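Local coordinates for G-protein interacting protein 1 (Dictyostelium discoideum, PDB 5Z1N) that probably binds heterotrimeric G proteins through their beta-gamma subunits and holds phospholipid in its C-terminal TNFAIP8-like domain, serving cytosolic sequestration of G protein in chemotaxis, at residues Gln123-Arg126 with Asn127-Phe131; Phe116-Pro119 with His120-Gln123. All coordinates share one frame; numbering follows the deposited sequence.

How the interactions relate
Both interactions use helix 119-132 of the all-helical TNFAIP8-like domain: interaction 2 its entry and first turn, interaction 1 most of the rest. Interaction 2 comes first along the chain and takes in the end of the loop that follows helix 92-113. Interaction 1 takes over at Q123, which the two share, and follows the helix through its next turns. Their centres lie 11 Å apart, and they meet directly where I125 CD1 packs 3.4 Å from F117 CD2. Interaction 1 sits nearer the middle of the chain, its centre about 11 Å from the chain's centre, and it alone brings a side chain, F129, to the bound phosphatidylethanolamine.

Interaction 1. Residues Gln123-Arg126 with Asn127-Phe131; sequences QLIR and NTFAF. With PEF (di-palmitoyl-3-sn-phosphatidylethanolamine), chain B.
L124 O receives two donors from T128, the backbone N and the hydroxyl OG1, within an ordinary alpha-helical turn of helix 119-132, in the TNFAIP8-like lipid-holding domain. The hydroxyl bond is 2.8 Å from T128 OG1 to L124 O, and the two donors arrive from opposite faces of the carbonyl plane, OG1 lying 36° out of it. T128 can reach back because its OG1 stands beside its own backbone N, opposite the carbonyl carbon (chi1 -59°); the same oxygen also has a weak hydrogen bond with N40 on helix 31-53. Regular i to i+4 bonds flank this pair on both sides, from N127 N to Q123 O (2.9 Å) and from A130 N to R126 O (2.9 Å).

On the exposed side, N127 turns its amide back over the preceding turn, with ND2 3.8 Å from Q123 CG and the two amide planes only 25° apart. R126 bends at chi3, bringing one guanidinium face over Q123 CA, which lies 3.6 Å above the plane and toward the rim.

On the buried side the main side-chain contact is apolar. I125 and F129 run side by side, and I125 CG2 meets F129 CD2 at 3.8 Å, while I125 O lies at the edge of the ring, in its plane. L113 lies against I125, and E106 and T109 against F129, all on helix 92-113. The far end of the ring faces the lipid: F129 CZ lies 3.5 Å from C44 of the bound phosphatidylethanolamine (PEF), next to the last carbon of a palmitoyl chain.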
ATOM      1  N   GLN A 123       2.164  -9.184  13.333  1.00  9.88           N
ATOM      2  CA  GLN A 123       2.879  -9.928  12.302  1.00 13.02           C
ATOM      3  C   GLN A 123       2.150  -9.840  10.969  1.00 10.13           C
ATOM      4  O   GLN A 123       2.783  -9.801   9.910  1.00 10.66           O
ATOM      5  CB  GLN A 123       3.051 -11.390  12.715  1.00 13.44           C
ATOM      6  CG  GLN A 123       3.800 -12.234  11.682  1.00 12.54           C
ATOM      7  CD  GLN A 123       3.819 -13.721  12.019  1.00 38.57           C
ATOM      8  OE1 GLN A 123       2.772 -14.354  12.172  1.00 22.28           O
ATOM      9  NE2 GLN A 123       5.017 -14.284  12.130  1.00 25.02           N
ATOM     10  N   LEU A 124       0.817  -9.818  11.004  1.00  8.39           N
ATOM     11  CA  LEU A 124       0.053  -9.622   9.776  1.00 14.25           C
ATOM     12  C   LEU A 124       0.393  -8.282   9.130  1.00 10.30           C
ATOM     13  O   LEU A 124       0.575  -8.204   7.908  1.00  9.83           O
ATOM     14  CB  LEU A 124      -1.444  -9.723  10.072  1.00 10.79           C
ATOM     15  CG  LEU A 124      -2.449  -9.613   8.923  1.00 21.47           C
ATOM     16  CD1 LEU A 124      -3.637 -10.525   9.188  1.00 28.52           C
ATOM     17  CD2 LEU A 124      -2.921  -8.173   8.723  1.00 16.33           C
ATOM     18  N   ILE A 125       0.481  -7.218   9.933  1.00  8.00           N
ATOM     19  CA  ILE A 125       0.913  -5.927   9.399  1.00 12.94           C
ATOM     20  C   ILE A 125       2.269  -6.064   8.723  1.00 10.97           C
ATOM     21  O   ILE A 125       2.471  -5.608   7.587  1.00  8.20           O
ATOM     22  CB  ILE A 125       0.956  -4.866  10.512  1.00  8.32           C
ATOM     23  CG1 ILE A 125      -0.435  -4.632  11.093  1.00  7.97           C
ATOM     24  CG2 ILE A 125       1.536  -3.562   9.974  1.00  8.92           C
ATOM     25  CD1 ILE A 125      -0.416  -3.758  12.315  1.00  9.46           C
ATOM     26  N   ARG A 126       3.220  -6.709   9.412  1.00  9.14           N
ATOM     27  CA  ARG A 126       4.572  -6.841   8.874  1.00  9.64           C
ATOM     28  C   ARG A 126       4.577  -7.594   7.548  1.00  9.58           C
ATOM     29  O   ARG A 126       5.228  -7.172   6.586  1.00  9.66           O
ATOM     30  CB  ARG A 126       5.480  -7.541   9.889  1.00 12.81           C
ATOM     31  CG  ARG A 126       5.797  -6.704  11.119  1.00 10.99           C
ATOM     32  CD  ARG A 126       7.015  -7.247  11.857  1.00 16.44           C
ATOM     33  NE  ARG A 126       6.893  -8.677  12.125  1.00 19.66           N
ATOM     34  CZ  ARG A 126       6.409  -9.189  13.253  1.00 33.34           C
ATOM     35  NH1 ARG A 126       6.002  -8.384  14.229  1.00 21.49           N
ATOM     36  NH2 ARG A 126       6.333 -10.506  13.404  1.00 19.87           N
ATOM     37  N   ASN A 127       3.867  -8.724   7.482  1.00  8.70           N
ATOM     38  CA  ASN A 127       3.859  -9.521   6.257  1.00 10.71           C
ATOM     39  C   ASN A 127       3.194  -8.768   5.114  1.00  7.06           C
ATOM     40  O   ASN A 127       3.664  -8.817   3.967  1.00  8.63           O
ATOM     41  CB  ASN A 127       3.144 -10.851   6.493  1.00 12.66           C
ATOM     42  CG  ASN A 127       3.965 -11.818   7.319  1.00 14.12           C
ATOM     43  OD1 ASN A 127       5.191 -11.719   7.376  1.00 20.61           O
ATOM     44  ND2 ASN A 127       3.292 -12.769   7.955  1.00 16.67           N
ATOM     45  N   THR A 128       2.098  -8.067   5.410  1.00  8.35           N
ATOM     46  CA  THR A 128       1.383  -7.337   4.372  1.00 10.82           C
ATOM     47  C   THR A 128       2.249  -6.228   3.791  1.00  8.26           C
ATOM     48  O   THR A 128       2.430  -6.143   2.569  1.00  7.25           O
ATOM     49  CB  THR A 128       0.081  -6.776   4.939  1.00 10.45           C
ATOM     50  OG1 THR A 128      -0.717  -7.858   5.431  1.00 12.59           O
ATOM     51  CG2 THR A 128      -0.694  -6.026   3.870  1.00 16.94           C
ATOM     52  N   PHE A 129       2.810  -5.377   4.655  1.00 10.27           N
ATOM     53  CA  PHE A 129       3.673  -4.304   4.168  1.00 11.45           C
ATOM     54  C   PHE A 129       4.928  -4.848   3.505  1.00 13.26           C
ATOM     55  O   PHE A 129       5.442  -4.246   2.555  1.00 16.49           O
ATOM     56  CB  PHE A 129       4.063  -3.372   5.315  1.00  8.01           C
ATOM     57  CG  PHE A 129       3.112  -2.229   5.531  1.00 12.73           C
ATOM     58  CD1 PHE A 129       3.282  -1.032   4.855  1.00 12.13           C
ATOM     59  CD2 PHE A 129       2.068  -2.340   6.432  1.00 10.74           C
ATOM     60  CE1 PHE A 129       2.415   0.025   5.061  1.00 11.05           C
ATOM     61  CE2 PHE A 129       1.196  -1.288   6.641  1.00 12.57           C
ATOM     62  CZ  PHE A 129       1.371  -0.104   5.957  1.00 13.87           C
ATOM     63  N   ALA A 130       5.446  -5.975   3.994  1.00 12.11           N
ATOM     64  CA  ALA A 130       6.656  -6.540   3.415  1.00  9.87           C
ATOM     65  C   ALA A 130       6.400  -7.037   2.001  1.00 13.64           C
ATOM     66  O   ALA A 130       7.268  -6.918   1.130  1.00 15.24           O
ATOM     67  CB  ALA A 130       7.188  -7.671   4.292  1.00  6.85           C
ATOM     68  N   PHE A 131       5.215  -7.595   1.751  1.00 10.05           N
ATOM     69  CA  PHE A 131       4.887  -7.994   0.388  1.00 12.22           C
ATOM     70  C   PHE A 131       4.609  -6.777  -0.486  1.00 12.17           C
ATOM     71  O   PHE A 131       5.209  -6.619  -1.555  1.00 13.70           O
ATOM     72  CB  PHE A 131       3.687  -8.937   0.384  1.00 18.77           C
ATOM     73  CG  PHE A 131       3.357  -9.479  -0.975  1.00 11.13           C
ATOM     74  CD1 PHE A 131       2.467  -8.817  -1.803  1.00 20.72           C
ATOM     75  CD2 PHE A 131       3.948 -10.645  -1.428  1.00 21.69           C
ATOM     76  CE1 PHE A 131       2.168  -9.313  -3.056  1.00 23.55           C
ATOM     77  CE2 PHE A 131       3.651 -11.147  -2.677  1.00 26.16           C
ATOM     78  CZ  PHE A 131       2.759 -10.481  -3.491  1.00 22.23           C
TER
HETATM   79  C2  PEF B 401     -10.477   6.038   2.355  1.00 24.15           C
HETATM   80  C1  PEF B 401     -10.467   6.983   3.550  1.00 24.30           C
HETATM   81  N   PEF B 401     -10.221  12.915   3.549  0.50 29.33           N
HETATM   82  C3  PEF B 401     -10.864   6.761   1.074  1.00 13.45           C
HETATM   83  C4  PEF B 401      -9.913  10.839   4.755  0.50 36.42           C
HETATM   84  C5  PEF B 401      -9.921  12.359   4.851  0.50 35.46           C
HETATM   85  C10 PEF B 401      -9.137   4.132   1.834  1.00 22.40           C
HETATM   86  C11 PEF B 401      -7.829   3.383   1.886  1.00 29.38           C
HETATM   87  C12 PEF B 401      -7.515   2.688   0.565  1.00 23.00           C
HETATM   88  C13 PEF B 401      -6.057   2.244   0.602  1.00 20.54           C
HETATM   89  C14 PEF B 401      -5.645   1.392  -0.593  1.00 21.61           C
HETATM   90  C15 PEF B 401      -4.121   1.311  -0.636  1.00 27.43           C
HETATM   91  C16 PEF B 401      -3.624   0.379  -1.731  1.00 35.38           C
HETATM   92  C17 PEF B 401      -2.142   0.602  -2.025  1.00 32.13           C
HETATM   93  C18 PEF B 401      -1.311   0.697  -0.750  1.00 30.61           C
HETATM   94  C19 PEF B 401       0.053   0.036  -0.926  1.00 35.19           C
HETATM   95  C20 PEF B 401       0.774   0.520  -2.180  1.00 20.72           C
HETATM   96  C21 PEF B 401       1.252  -0.664  -3.012  1.00 21.44           C
HETATM   97  C22 PEF B 401       1.861  -0.210  -4.333  1.00 20.19           C
HETATM   98  C23 PEF B 401       1.977  -1.374  -5.313  1.00 14.73           C
HETATM   99  C24 PEF B 401       2.698  -0.943  -6.584  1.00 14.44           C
HETATM  100  C25 PEF B 401       2.666  -2.033  -7.631  1.00 20.26           C
HETATM  101  C30 PEF B 401      -8.888   7.004  -0.395  1.00 27.79           C
HETATM  102  C31 PEF B 401      -7.700   7.797  -0.883  1.00 27.61           C
HETATM  103  C32 PEF B 401      -6.417   7.232  -0.283  1.00 25.24           C
HETATM  104  C33 PEF B 401      -6.324   7.527   1.209  1.00 29.79           C
HETATM  105  C34 PEF B 401      -5.486   6.468   1.916  1.00 39.05           C
HETATM  106  C35 PEF B 401      -5.212   6.855   3.365  1.00 40.18           C
HETATM  107  C36 PEF B 401      -4.924   5.627   4.221  1.00 51.35           C
HETATM  108  C37 PEF B 401      -4.208   5.990   5.518  1.00 40.40           C
HETATM  109  C38 PEF B 401      -4.103   4.776   6.438  1.00 37.89           C
HETATM  110  C39 PEF B 401      -2.664   4.533   6.881  1.00 42.95           C
HETATM  111  C40 PEF B 401      -2.552   3.348   7.835  1.00 35.70           C
HETATM  112  C41 PEF B 401      -3.033   2.049   7.196  1.00 41.06           C
HETATM  113  C42 PEF B 401      -2.179   1.647   5.996  1.00 31.45           C
HETATM  114  C43 PEF B 401      -2.561   0.255   5.506  1.00 17.80           C
HETATM  115  C44 PEF B 401      -1.749  -0.152   4.284  1.00 33.59           C
HETATM  116  C45 PEF B 401      -1.979  -1.611   3.951  1.00 23.97           C
HETATM  117  O4  PEF B 401     -10.174   3.586   1.501  1.00 14.21           O
HETATM  118  O5  PEF B 401      -9.140   5.903  -0.859  1.00 28.09           O
HETATM  119  O2  PEF B 401      -9.157   5.538   2.192  1.00 20.00           O
HETATM  120  O3  PEF B 401      -9.741   7.530   0.655  1.00 29.60           O
HETATM  121  O1P PEF B 401     -13.272   9.225   4.625  1.00 16.64           O
HETATM  122  O2P PEF B 401     -10.999   8.603   5.794  1.00 18.79           O
HETATM  123  O3P PEF B 401     -11.412   8.028   3.358  1.00 22.49           O
HETATM  124  O4P PEF B 401     -11.080  10.384   4.072  1.00 28.97           O
HETATM  125  P   PEF B 401     -11.772   9.026   4.571  1.00 19.14           P

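Interaction 2. Residues Phe116-Pro119 with His120-Gln123; sequences FFRP and HNIQ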
ATOM      1  N   PHE A 116      -3.632  -2.215  20.210  1.00 13.15           N
ATOM      2  CA  PHE A 116      -4.943  -2.726  19.816  1.00 13.12           C
ATOM      3  C   PHE A 116      -4.918  -4.055  19.075  1.00 18.26           C
ATOM      4  O   PHE A 116      -5.966  -4.708  18.996  1.00 18.91           O
ATOM      5  CB  PHE A 116      -5.672  -1.700  18.939  1.00 12.53           C
ATOM      6  CG  PHE A 116      -5.546  -0.287  19.431  1.00 14.74           C
ATOM      7  CD1 PHE A 116      -4.684   0.604  18.811  1.00 17.84           C
ATOM      8  CD2 PHE A 116      -6.285   0.152  20.518  1.00 19.99           C
ATOM      9  CE1 PHE A 116      -4.565   1.909  19.264  1.00 15.78           C
ATOM     10  CE2 PHE A 116      -6.172   1.454  20.974  1.00 17.87           C
ATOM     11  CZ  PHE A 116      -5.308   2.333  20.345  1.00 22.19           C
ATOM     12  N   PHE A 117      -3.782  -4.471  18.527  1.00 17.19           N
ATOM     13  CA  PHE A 117      -3.652  -5.707  17.768  1.00  8.36           C
ATOM     14  C   PHE A 117      -2.959  -6.773  18.605  1.00  8.34           C
ATOM     15  O   PHE A 117      -1.970  -6.490  19.284  1.00 10.01           O
ATOM     16  CB  PHE A 117      -2.828  -5.469  16.502  1.00 11.28           C
ATOM     17  CG  PHE A 117      -3.640  -5.200  15.271  1.00 13.12           C
ATOM     18  CD1 PHE A 117      -5.002  -5.002  15.336  1.00 21.38           C
ATOM     19  CD2 PHE A 117      -3.020  -5.132  14.038  1.00 15.75           C
ATOM     20  CE1 PHE A 117      -5.729  -4.760  14.182  1.00 41.55           C
ATOM     21  CE2 PHE A 117      -3.740  -4.883  12.889  1.00 20.70           C
ATOM     22  CZ  PHE A 117      -5.095  -4.694  12.961  1.00 15.05           C
ATOM     23  N   ARG A 118      -3.462  -8.009  18.527  1.00  8.78           N
ATOM     24  CA  ARG A 118      -2.724  -9.141  19.063  1.00 10.56           C
ATOM     25  C   ARG A 118      -1.412  -9.306  18.297  1.00 13.15           C
ATOM     26  O   ARG A 118      -1.293  -8.855  17.154  1.00  8.97           O
ATOM     27  CB  ARG A 118      -3.553 -10.421  18.962  1.00 13.72           C
ATOM     28  CG  ARG A 118      -4.902 -10.350  19.644  1.00 16.97           C
ATOM     29  CD  ARG A 118      -5.643 -11.670  19.513  1.00 20.27           C
ATOM     30  NE  ARG A 118      -6.011 -11.981  18.133  1.00 15.83           N
ATOM     31  CZ  ARG A 118      -5.434 -12.927  17.397  1.00 17.82           C
ATOM     32  NH1 ARG A 118      -4.450 -13.663  17.902  1.00 15.17           N
ATOM     33  NH2 ARG A 118      -5.844 -13.145  16.154  1.00 13.79           N
ATOM     34  N   PRO A 119      -0.409  -9.949  18.907  1.00 11.72           N
ATOM     35  CA  PRO A 119       0.878 -10.119  18.207  1.00 11.78           C
ATOM     36  C   PRO A 119       0.747 -10.757  16.833  1.00 13.06           C
ATOM     37  O   PRO A 119       1.465 -10.366  15.905  1.00 13.12           O
ATOM     38  CB  PRO A 119       1.681 -11.001  19.173  1.00 17.37           C
ATOM     39  CG  PRO A 119       1.108 -10.703  20.515  1.00 19.22           C
ATOM     40  CD  PRO A 119      -0.363 -10.485  20.281  1.00 14.91           C
ATOM     41  N   HIS A 120      -0.167 -11.719  16.671  1.00  9.09           N
ATOM     42  CA  HIS A 120      -0.355 -12.344  15.365  1.00 12.41           C
ATOM     43  C   HIS A 120      -0.782 -11.321  14.315  1.00 10.86           C
ATOM     44  O   HIS A 120      -0.355 -11.394  13.157  1.00 11.31           O
ATOM     45  CB  HIS A 120      -1.382 -13.472  15.462  1.00 14.82           C
ATOM     46  CG  HIS A 120      -1.623 -14.177  14.164  1.00 15.47           C
ATOM     47  ND1 HIS A 120      -2.541 -13.733  13.236  1.00 17.80           N
ATOM     48  CD2 HIS A 120      -1.058 -15.287  13.633  1.00 16.60           C
ATOM     49  CE1 HIS A 120      -2.535 -14.542  12.192  1.00 24.87           C
ATOM     50  NE2 HIS A 120      -1.646 -15.495  12.409  1.00 19.31           N
ATOM     51  N   ASN A 121      -1.616 -10.355  14.700  1.00  9.81           N
ATOM     52  CA  ASN A 121      -2.054  -9.339  13.750  1.00 10.08           C
ATOM     53  C   ASN A 121      -1.006  -8.256  13.525  1.00 13.20           C
ATOM     54  O   ASN A 121      -1.001  -7.620  12.460  1.00 12.44           O
ATOM     55  CB  ASN A 121      -3.373  -8.725  14.219  1.00  8.61           C
ATOM     56  CG  ASN A 121      -4.563  -9.620  13.918  1.00 21.23           C
ATOM     57  OD1 ASN A 121      -4.566 -10.339  12.922  1.00 21.10           O
ATOM     58  ND2 ASN A 121      -5.573  -9.586  14.781  1.00 24.56           N
ATOM     59  N   ILE A 122      -0.118  -8.030  14.495  1.00  9.92           N
ATOM     60  CA  ILE A 122       1.057  -7.203  14.235  1.00 13.31           C
ATOM     61  C   ILE A 122       1.941  -7.872  13.187  1.00 13.66           C
ATOM     62  O   ILE A 122       2.417  -7.225  12.239  1.00 10.57           O
ATOM     63  CB  ILE A 122       1.820  -6.935  15.546  1.00 10.07           C
ATOM     64  CG1 ILE A 122       0.944  -6.151  16.527  1.00  7.48           C
ATOM     65  CG2 ILE A 122       3.131  -6.207  15.275  1.00 13.71           C
ATOM     66  CD1 ILE A 122       0.667  -4.712  16.101  1.00 11.41           C
ATOM     67  N   GLN A 123       2.164  -9.184  13.333  1.00  9.88           N
ATOM     68  CA  GLN A 123       2.879  -9.928  12.302  1.00 13.02           C
ATOM     69  C   GLN A 123       2.150  -9.840  10.969  1.00 10.13           C
ATOM     70  O   GLN A 123       2.783  -9.801   9.910  1.00 10.66           O
ATOM     71  CB  GLN A 123       3.051 -11.390  12.715  1.00 13.44           C
ATOM     72  CG  GLN A 123       3.800 -12.234  11.682  1.00 12.54           C
ATOM     73  CD  GLN A 123       3.819 -13.721  12.019  1.00 38.57           C
ATOM     74  OE1 GLN A 123       2.772 -14.354  12.172  1.00 22.28           O
ATOM     75  NE2 GLN A 123       5.017 -14.284  12.130  1.00 25.02           N
TER
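R118 O takes two backbone donors from the first turn of helix 119-132: a sound bond from I122 N (3.0 Å) and a weak one from N121 N. Q123 N bonds P119 O at 2.9 Å, so the helical pattern is already established one residue on.

Above this turn F117 folds back over the helix start. N121 CB sits over one face of the F117 ring, 3.9 Å from the centroid and 25° off the normal, a CH-pi contact, while F117 CB touches I122 CD1 at 3.6 Å. An alanine here would keep the CB that meets I122 but take away the ring, which would probably leave a gap over N121 CB and beside I125. The amide oxygen of N121, OD1, is hydrogen-bonded to K43 NZ on helix 31-53, tying the new helix to its neighbour.

On the exposed side the R118 guanidinium and the H120 ring run side by side with planes 8° apart, and R118 NH1 lies 3.9 Å from H120 CB. With R118 at the N-cap position and P119 opening the first turn, this is the start of an alpha helix, packed under a loop phenylalanine.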